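Local coordinates for beta-1,4-galactanase (Thielavia heterothallica, PDB 1HJS), which hydrolyses beta-1,4-galactosidic linkages in type I arabinogalactans, as a family 53 glycoside hydrolase, at residues N247-F259 with A304-F316. Residues are numbered along the deposited sequence; the frame is centred on the assembly and turned at random.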
ATOM      1  N   ASN A 247      -3.729   7.910   6.343  1.00 11.26           N
ATOM      2  CA  ASN A 247      -5.096   8.394   6.538  1.00 11.76           C
ATOM      3  C   ASN A 247      -5.052   9.620   7.451  1.00 12.00           C
ATOM      4  O   ASN A 247      -4.095   9.809   8.204  1.00 11.33           O
ATOM      5  CB  ASN A 247      -5.944   7.363   7.301  1.00 11.51           C
ATOM      6  CG  ASN A 247      -6.613   6.321   6.417  1.00 11.58           C
ATOM      7  OD1 ASN A 247      -7.224   5.387   6.937  1.00 11.36           O
ATOM      8  ND2 ASN A 247      -6.522   6.476   5.099  1.00 10.86           N
ATOM      9  N   TRP A 248      -6.094  10.442   7.364  1.00 12.13           N
ATOM     10  CA  TRP A 248      -6.282  11.580   8.261  1.00 12.52           C
ATOM     11  C   TRP A 248      -7.795  11.685   8.394  1.00 13.07           C
ATOM     12  O   TRP A 248      -8.519  11.699   7.398  1.00 12.92           O
ATOM     13  CB  TRP A 248      -5.715  12.897   7.738  1.00 12.12           C
ATOM     14  CG  TRP A 248      -5.893  13.961   8.790  1.00 11.62           C
ATOM     15  CD1 TRP A 248      -6.900  14.882   8.864  1.00 11.84           C
ATOM     16  CD2 TRP A 248      -5.113  14.126   9.981  1.00 12.16           C
ATOM     17  NE1 TRP A 248      -6.796  15.608  10.029  1.00 11.91           N
ATOM     18  CE2 TRP A 248      -5.708  15.165  10.733  1.00 12.26           C
ATOM     19  CE3 TRP A 248      -3.969  13.492  10.490  1.00 12.01           C
ATOM     20  CZ2 TRP A 248      -5.199  15.587  11.969  1.00 12.56           C
ATOM     21  CZ3 TRP A 248      -3.460  13.910  11.718  1.00 12.74           C
ATOM     22  CH2 TRP A 248      -4.078  14.951  12.444  1.00 12.52           C
ATOM     23  N   PRO A 249      -8.295  11.760   9.630  1.00 13.73           N
ATOM     24  CA  PRO A 249      -9.740  11.840   9.826  1.00 13.68           C
ATOM     25  C   PRO A 249     -10.460  13.158   9.611  1.00 14.46           C
ATOM     26  O   PRO A 249      -9.912  14.239   9.852  1.00 14.33           O
ATOM     27  CB  PRO A 249      -9.912  11.323  11.254  1.00 13.94           C
ATOM     28  CG  PRO A 249      -8.700  11.829  11.935  1.00 14.67           C
ATOM     29  CD  PRO A 249      -7.583  11.648  10.920  1.00 13.71           C
ATOM     30  N   ILE A 250     -11.697  13.052   9.131  1.00 14.81           N
ATOM     31  CA  ILE A 250     -12.548  14.220   8.965  1.00 16.09           C
ATOM     32  C   ILE A 250     -13.430  14.192  10.214  1.00 16.25           C
ATOM     33  O   ILE A 250     -14.191  15.117  10.486  1.00 16.60           O
ATOM     34  CB  ILE A 250     -13.424  14.156   7.683  1.00 16.51           C
ATOM     35  CG1 ILE A 250     -14.233  12.867   7.636  1.00 16.58           C
ATOM     36  CG2 ILE A 250     -12.543  14.296   6.453  1.00 16.11           C
ATOM     37  CD1 ILE A 250     -15.150  12.786   6.423  1.00 17.36           C
ATOM     38  N   SER A 251     -13.300  13.111  10.977  1.00 16.21           N
ATOM     39  CA  SER A 251     -14.045  12.938  12.220  1.00 16.67           C
ATOM     40  C   SER A 251     -13.383  11.883  13.101  1.00 16.66           C
ATOM     41  O   SER A 251     -13.152  10.756  12.666  1.00 15.45           O
ATOM     42  CB  SER A 251     -15.494  12.536  11.931  1.00 17.18           C
ATOM     43  OG  SER A 251     -16.225  12.404  13.138  1.00 19.19           O
ATOM     44  N   CYS A 252     -13.059  12.257  14.336  1.00 16.60           N
ATOM     45  CA  CYS A 252     -12.430  11.333  15.275  1.00 16.84           C
ATOM     46  C   CYS A 252     -12.818  11.689  16.704  1.00 17.90           C
ATOM     47  O   CYS A 252     -11.976  12.107  17.498  1.00 18.01           O
ATOM     48  CB  CYS A 252     -10.899  11.365  15.170  1.00 16.49           C
ATOM     49  SG  CYS A 252     -10.208   9.904  16.013  1.00 14.38           S
ATOM     50  N   PRO A 253     -14.094  11.511  17.058  1.00 18.79           N
ATOM     51  CA  PRO A 253     -14.553  11.835  18.409  1.00 19.51           C
ATOM     52  C   PRO A 253     -14.109  10.864  19.502  1.00 19.96           C
ATOM     53  O   PRO A 253     -14.160  11.193  20.683  1.00 20.58           O
ATOM     54  CB  PRO A 253     -16.069  11.849  18.249  1.00 19.72           C
ATOM     55  CG  PRO A 253     -16.292  10.742  17.250  1.00 19.88           C
ATOM     56  CD  PRO A 253     -15.208  11.014  16.223  1.00 19.54           C
ATOM     57  N   ASN A 254     -13.653   9.674  19.102  1.00 19.61           N
ATOM     58  CA  ASN A 254     -13.279   8.610  20.046  1.00 19.83           C
ATOM     59  C   ASN A 254     -11.910   7.950  19.758  1.00 20.32           C
ATOM     60  O   ASN A 254     -11.858   6.738  19.560  1.00 19.63           O
ATOM     61  CB  ASN A 254     -14.391   7.547  19.958  1.00 19.58           C
ATOM     62  CG  ASN A 254     -14.456   6.612  21.161  1.00 20.32           C
ATOM     63  OD1 ASN A 254     -15.107   5.562  21.091  1.00 19.28           O
ATOM     64  ND2 ASN A 254     -13.823   6.990  22.262  1.00 19.97           N
ATOM     65  N   PRO A 255     -10.793   8.715  19.759  1.00 21.13           N
ATOM     66  CA  PRO A 255      -9.501   8.074  19.475  1.00 21.29           C
ATOM     67  C   PRO A 255      -8.995   7.160  20.575  1.00 21.98           C
ATOM     68  O   PRO A 255      -9.190   7.432  21.760  1.00 21.47           O
ATOM     69  CB  PRO A 255      -8.574   9.265  19.222  1.00 21.41           C
ATOM     70  CG  PRO A 255      -9.123  10.307  20.143  1.00 21.69           C
ATOM     71  CD  PRO A 255     -10.624  10.174  19.909  1.00 21.19           C
ATOM     72  N   ARG A 256      -8.360   6.061  20.177  1.00 21.99           N
ATOM     73  CA  ARG A 256      -7.823   5.112  21.141  1.00 22.92           C
ATOM     74  C   ARG A 256      -6.427   5.529  21.618  1.00 22.74           C
ATOM     75  O   ARG A 256      -5.986   5.136  22.702  1.00 22.10           O
ATOM     76  CB  ARG A 256      -7.757   3.719  20.522  1.00 24.44           C
ATOM     77  CG  ARG A 256      -7.575   2.612  21.543  1.00 27.49           C
ATOM     78  CD  ARG A 256      -7.693   1.241  20.902  1.00 30.10           C
ATOM     79  NE  ARG A 256      -7.593   0.185  21.902  1.00 32.61           N
ATOM     80  CZ  ARG A 256      -7.500  -1.107  21.616  1.00 33.49           C
ATOM     81  NH1 ARG A 256      -7.492  -1.506  20.350  1.00 34.93           N
ATOM     82  NH2 ARG A 256      -7.422  -1.999  22.594  1.00 33.91           N
ATOM     83  N   TYR A 257      -5.732   6.312  20.797  1.00 22.14           N
ATOM     84  CA  TYR A 257      -4.398   6.794  21.140  1.00 22.10           C
ATOM     85  C   TYR A 257      -4.318   8.300  20.950  1.00 21.63           C
ATOM     86  O   TYR A 257      -5.059   8.876  20.153  1.00 21.19           O
ATOM     87  CB  TYR A 257      -3.331   6.141  20.260  1.00 22.97           C
ATOM     88  CG  TYR A 257      -3.308   4.635  20.308  1.00 24.22           C
ATOM     89  CD1 TYR A 257      -4.101   3.879  19.448  1.00 24.87           C
ATOM     90  CD2 TYR A 257      -2.498   3.960  21.226  1.00 24.91           C
ATOM     91  CE1 TYR A 257      -4.090   2.485  19.496  1.00 25.50           C
ATOM     92  CE2 TYR A 257      -2.484   2.569  21.283  1.00 25.70           C
ATOM     93  CZ  TYR A 257      -3.282   1.839  20.417  1.00 25.79           C
ATOM     94  OH  TYR A 257      -3.285   0.464  20.477  1.00 26.49           O
ATOM     95  N   SER A 258      -3.419   8.939  21.690  1.00 21.05           N
ATOM     96  CA  SER A 258      -3.230  10.376  21.563  1.00 20.36           C
ATOM     97  C   SER A 258      -2.522  10.594  20.228  1.00 19.40           C
ATOM     98  O   SER A 258      -1.708   9.771  19.812  1.00 18.23           O
ATOM     99  CB  SER A 258      -2.361  10.899  22.712  1.00 21.56           C
ATOM    100  OG  SER A 258      -2.930  10.565  23.969  1.00 22.38           O
ATOM    101  N   PHE A 259      -2.842  11.689  19.549  1.00 19.44           N
ATOM    102  CA  PHE A 259      -2.216  11.977  18.266  1.00 19.31           C
ATOM    103  C   PHE A 259      -0.797  12.506  18.443  1.00 19.26           C
ATOM    104  O   PHE A 259      -0.460  13.058  19.490  1.00 18.58           O
ATOM    105  CB  PHE A 259      -3.065  12.982  17.481  1.00 19.68           C
ATOM    106  CG  PHE A 259      -4.139  12.340  16.649  1.00 20.24           C
ATOM    107  CD1 PHE A 259      -5.080  11.494  17.230  1.00 20.66           C
ATOM    108  CD2 PHE A 259      -4.198  12.562  15.277  1.00 19.78           C
ATOM    109  CE1 PHE A 259      -6.062  10.874  16.452  1.00 20.58           C
ATOM    110  CE2 PHE A 259      -5.173  11.949  14.497  1.00 20.32           C
ATOM    111  CZ  PHE A 259      -6.106  11.104  15.083  1.00 20.22           C
ATOM    112  N   ALA A 304     -16.114   3.598   6.880  1.00 13.16           N
ATOM    113  CA  ALA A 304     -15.597   4.942   7.119  1.00 12.85           C
ATOM    114  C   ALA A 304     -14.408   5.082   8.053  1.00 12.27           C
ATOM    115  O   ALA A 304     -13.513   5.887   7.791  1.00 12.76           O
ATOM    116  CB  ALA A 304     -16.731   5.848   7.595  1.00 13.17           C
ATOM    117  N   ASN A 305     -14.394   4.329   9.146  1.00 12.31           N
ATOM    118  CA  ASN A 305     -13.287   4.423  10.093  1.00 12.14           C
ATOM    119  C   ASN A 305     -12.033   3.736   9.551  1.00 12.09           C
ATOM    120  O   ASN A 305     -10.937   3.890  10.097  1.00 11.58           O
ATOM    121  CB  ASN A 305     -13.683   3.813  11.440  1.00 11.94           C
ATOM    122  CG  ASN A 305     -14.015   2.337  11.339  1.00 12.52           C
ATOM    123  OD1 ASN A 305     -14.918   1.941  10.602  1.00 12.20           O
ATOM    124  ND2 ASN A 305     -13.284   1.515  12.085  1.00 12.26           N
ATOM    125  N   LEU A 306     -12.207   2.981   8.473  1.00 11.60           N
ATOM    126  CA  LEU A 306     -11.105   2.267   7.832  1.00 11.58           C
ATOM    127  C   LEU A 306     -10.267   1.456   8.821  1.00 11.20           C
ATOM    128  O   LEU A 306      -9.039   1.522   8.802  1.00 11.23           O
ATOM    129  CB  LEU A 306     -10.215   3.257   7.074  1.00 11.12           C
ATOM    130  CG  LEU A 306     -10.908   3.983   5.914  1.00 11.32           C
ATOM    131  CD1 LEU A 306      -9.951   4.967   5.249  1.00 11.31           C
ATOM    132  CD2 LEU A 306     -11.406   2.954   4.900  1.00 11.78           C
ATOM    133  N   GLY A 307     -10.945   0.697   9.677  1.00 10.93           N
ATOM    134  CA  GLY A 307     -10.267  -0.136  10.652  1.00 11.76           C
ATOM    135  C   GLY A 307      -9.591   0.569  11.813  1.00 11.88           C
ATOM    136  O   GLY A 307      -8.932  -0.085  12.616  1.00 12.03           O
ATOM    137  N   SER A 308      -9.741   1.887  11.903  1.00 12.26           N
ATOM    138  CA  SER A 308      -9.127   2.651  12.990  1.00 12.78           C
ATOM    139  C   SER A 308     -10.161   3.044  14.035  1.00 12.38           C
ATOM    140  O   SER A 308     -11.352   2.816  13.849  1.00 12.32           O
ATOM    141  CB  SER A 308      -8.484   3.927  12.451  1.00 12.74           C
ATOM    142  OG  SER A 308      -9.479   4.900  12.180  1.00 13.36           O
ATOM    143  N   SER A 309      -9.698   3.652  15.124  1.00 12.93           N
ATOM    144  CA  SER A 309     -10.590   4.085  16.199  1.00 13.34           C
ATOM    145  C   SER A 309     -11.302   5.386  15.826  1.00 14.05           C
ATOM    146  O   SER A 309     -12.282   5.781  16.464  1.00 13.73           O
ATOM    147  CB  SER A 309      -9.794   4.276  17.498  1.00 13.19           C
ATOM    148  OG  SER A 309      -8.836   5.314  17.364  1.00 13.36           O
ATOM    149  N   CYS A 310     -10.812   6.053  14.787  1.00 14.20           N
ATOM    150  CA  CYS A 310     -11.419   7.303  14.342  1.00 15.06           C
ATOM    151  C   CYS A 310     -12.638   7.020  13.465  1.00 14.94           C
ATOM    152  O   CYS A 310     -12.568   6.220  12.535  1.00 15.18           O
ATOM    153  CB  CYS A 310     -10.407   8.130  13.559  1.00 15.15           C
ATOM    154  SG  CYS A 310      -9.138   8.966  14.552  1.00 16.91           S
ATOM    155  N   ALA A 311     -13.741   7.705  13.748  1.00 13.88           N
ATOM    156  CA  ALA A 311     -14.995   7.502  13.028  1.00 13.78           C
ATOM    157  C   ALA A 311     -14.973   7.616  11.501  1.00 13.61           C
ATOM    158  O   ALA A 311     -15.590   6.803  10.815  1.00 13.00           O
ATOM    159  CB  ALA A 311     -16.064   8.437  13.591  1.00 14.02           C
ATOM    160  N   ASP A 312     -14.282   8.613  10.956  1.00 13.16           N
ATOM    161  CA  ASP A 312     -14.278   8.769   9.502  1.00 13.89           C
ATOM    162  C   ASP A 312     -12.948   9.254   8.940  1.00 12.86           C
ATOM    163  O   ASP A 312     -12.489  10.351   9.267  1.00 12.80           O
ATOM    164  CB  ASP A 312     -15.384   9.748   9.088  1.00 14.68           C
ATOM    165  CG  ASP A 312     -15.753   9.636   7.618  1.00 16.46           C
ATOM    166  OD1 ASP A 312     -14.910   9.185   6.813  1.00 15.69           O
ATOM    167  OD2 ASP A 312     -16.896  10.014   7.268  1.00 16.91           O
ATOM    168  N   ASN A 313     -12.345   8.432   8.086  1.00 12.41           N
ATOM    169  CA  ASN A 313     -11.072   8.761   7.447  1.00 12.29           C
ATOM    170  C   ASN A 313     -11.216   8.839   5.934  1.00 12.12           C
ATOM    171  O   ASN A 313     -10.224   8.989   5.225  1.00 12.16           O
ATOM    172  CB  ASN A 313     -10.012   7.704   7.768  1.00 12.55           C
ATOM    173  CG  ASN A 313      -9.544   7.768   9.193  1.00 12.52           C
ATOM    174  OD1 ASN A 313      -9.175   8.833   9.686  1.00 14.00           O
ATOM    175  ND2 ASN A 313      -9.546   6.626   9.869  1.00 12.59           N
ATOM    176  N   THR A 314     -12.443   8.730   5.439  1.00 12.52           N
ATOM    177  CA  THR A 314     -12.671   8.774   4.001  1.00 12.28           C
ATOM    178  C   THR A 314     -12.562  10.192   3.449  1.00 12.75           C
ATOM    179  O   THR A 314     -12.499  11.167   4.204  1.00 12.26           O
ATOM    180  CB  THR A 314     -14.056   8.193   3.632  1.00 12.40           C
ATOM    181  OG1 THR A 314     -15.091   9.014   4.190  1.00 12.84           O
ATOM    182  CG2 THR A 314     -14.193   6.774   4.164  1.00 11.93           C
ATOM    183  N   MET A 315     -12.525  10.294   2.123  1.00 12.40           N
ATOM    184  CA  MET A 315     -12.436  11.580   1.444  1.00 11.96           C
ATOM    185  C   MET A 315     -13.654  11.770   0.540  1.00 12.35           C
ATOM    186  O   MET A 315     -13.618  12.540  -0.418  1.00 11.86           O
ATOM    187  CB  MET A 315     -11.146  11.649   0.622  1.00 12.87           C
ATOM    188  CG  MET A 315      -9.878  11.515   1.470  1.00 12.48           C
ATOM    189  SD  MET A 315      -8.355  11.636   0.507  1.00 13.82           S
ATOM    190  CE  MET A 315      -8.192  13.422   0.364  1.00 12.63           C
ATOM    191  N   PHE A 316     -14.724  11.045   0.857  1.00 12.29           N
ATOM    192  CA  PHE A 316     -15.981  11.107   0.114  1.00 13.23           C
ATOM    193  C   PHE A 316     -17.131  11.192   1.113  1.00 13.62           C
ATOM    194  O   PHE A 316     -17.030  10.668   2.224  1.00 13.12           O
ATOM    195  CB  PHE A 316     -16.172   9.852  -0.746  1.00 12.76           C
ATOM    196  CG  PHE A 316     -15.355   9.841  -2.006  1.00 12.48           C
ATOM    197  CD1 PHE A 316     -13.976   9.669  -1.961  1.00 12.43           C
ATOM    198  CD2 PHE A 316     -15.970  10.014  -3.242  1.00 12.80           C
ATOM    199  CE1 PHE A 316     -13.217   9.670  -3.128  1.00 12.64           C
ATOM    200  CE2 PHE A 316     -15.223  10.016  -4.419  1.00 12.99           C
ATOM    201  CZ  PHE A 316     -13.839   9.844  -4.363  1.00 13.38           C
TER
HETATM  202  O   HOH W   1      -6.993   3.464   8.733  1.00 15.06           O
HETATM  203  O   HOH W   2     -13.968   7.954  16.748  1.00 12.86           O
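A disulfide and a single antiparallel bridge join the loops that follow the seventh and eighth strands of this TIM barrel. Cys252 SG and Cys310 SG are bonded at 2.0 Å with chi3 -77°, and Cys310 SG also meets the edge of the Phe259 ring, 3.7 Å from CZ. The bridge pairs Ser251 with Asp312: Asp312 N donates to Ser251 O (3.0 Å, 166°), while Asp312 O takes Ile250 N at 2.8 Å and, weakly, Ser251 N, the doubled contact of a classic beta bulge. The Asp312 side chain swings CG away from the backbone N (chi1 -161°), laying the carboxylate against Ile250, whose CD1 lies 3.4 Å from Asp312 OD2. Asp312 OD1 accepts from Thr314 N, which makes an Asx turn, and on its syn lone pair from Thr314 OG1 at 2.6 Å. With an alanine here, both Thr314 donors would probably lose this acceptor and Ile250 CD1 the carboxylate beside it. Arg256 N donates to Ser309 OG (2.9 Å). Asn247 OD1 and Leu306 O share a water; the Asn247 side chain lies about 7 Å from that of Glu245, the probable nucleophile, and its ND2 bonds Trp296 O of strand 290-296. Gln273 NE2 of helix 270-285 is hydrogen-bonded to Trp248 O and Thr314 O, tying both loops to that helix.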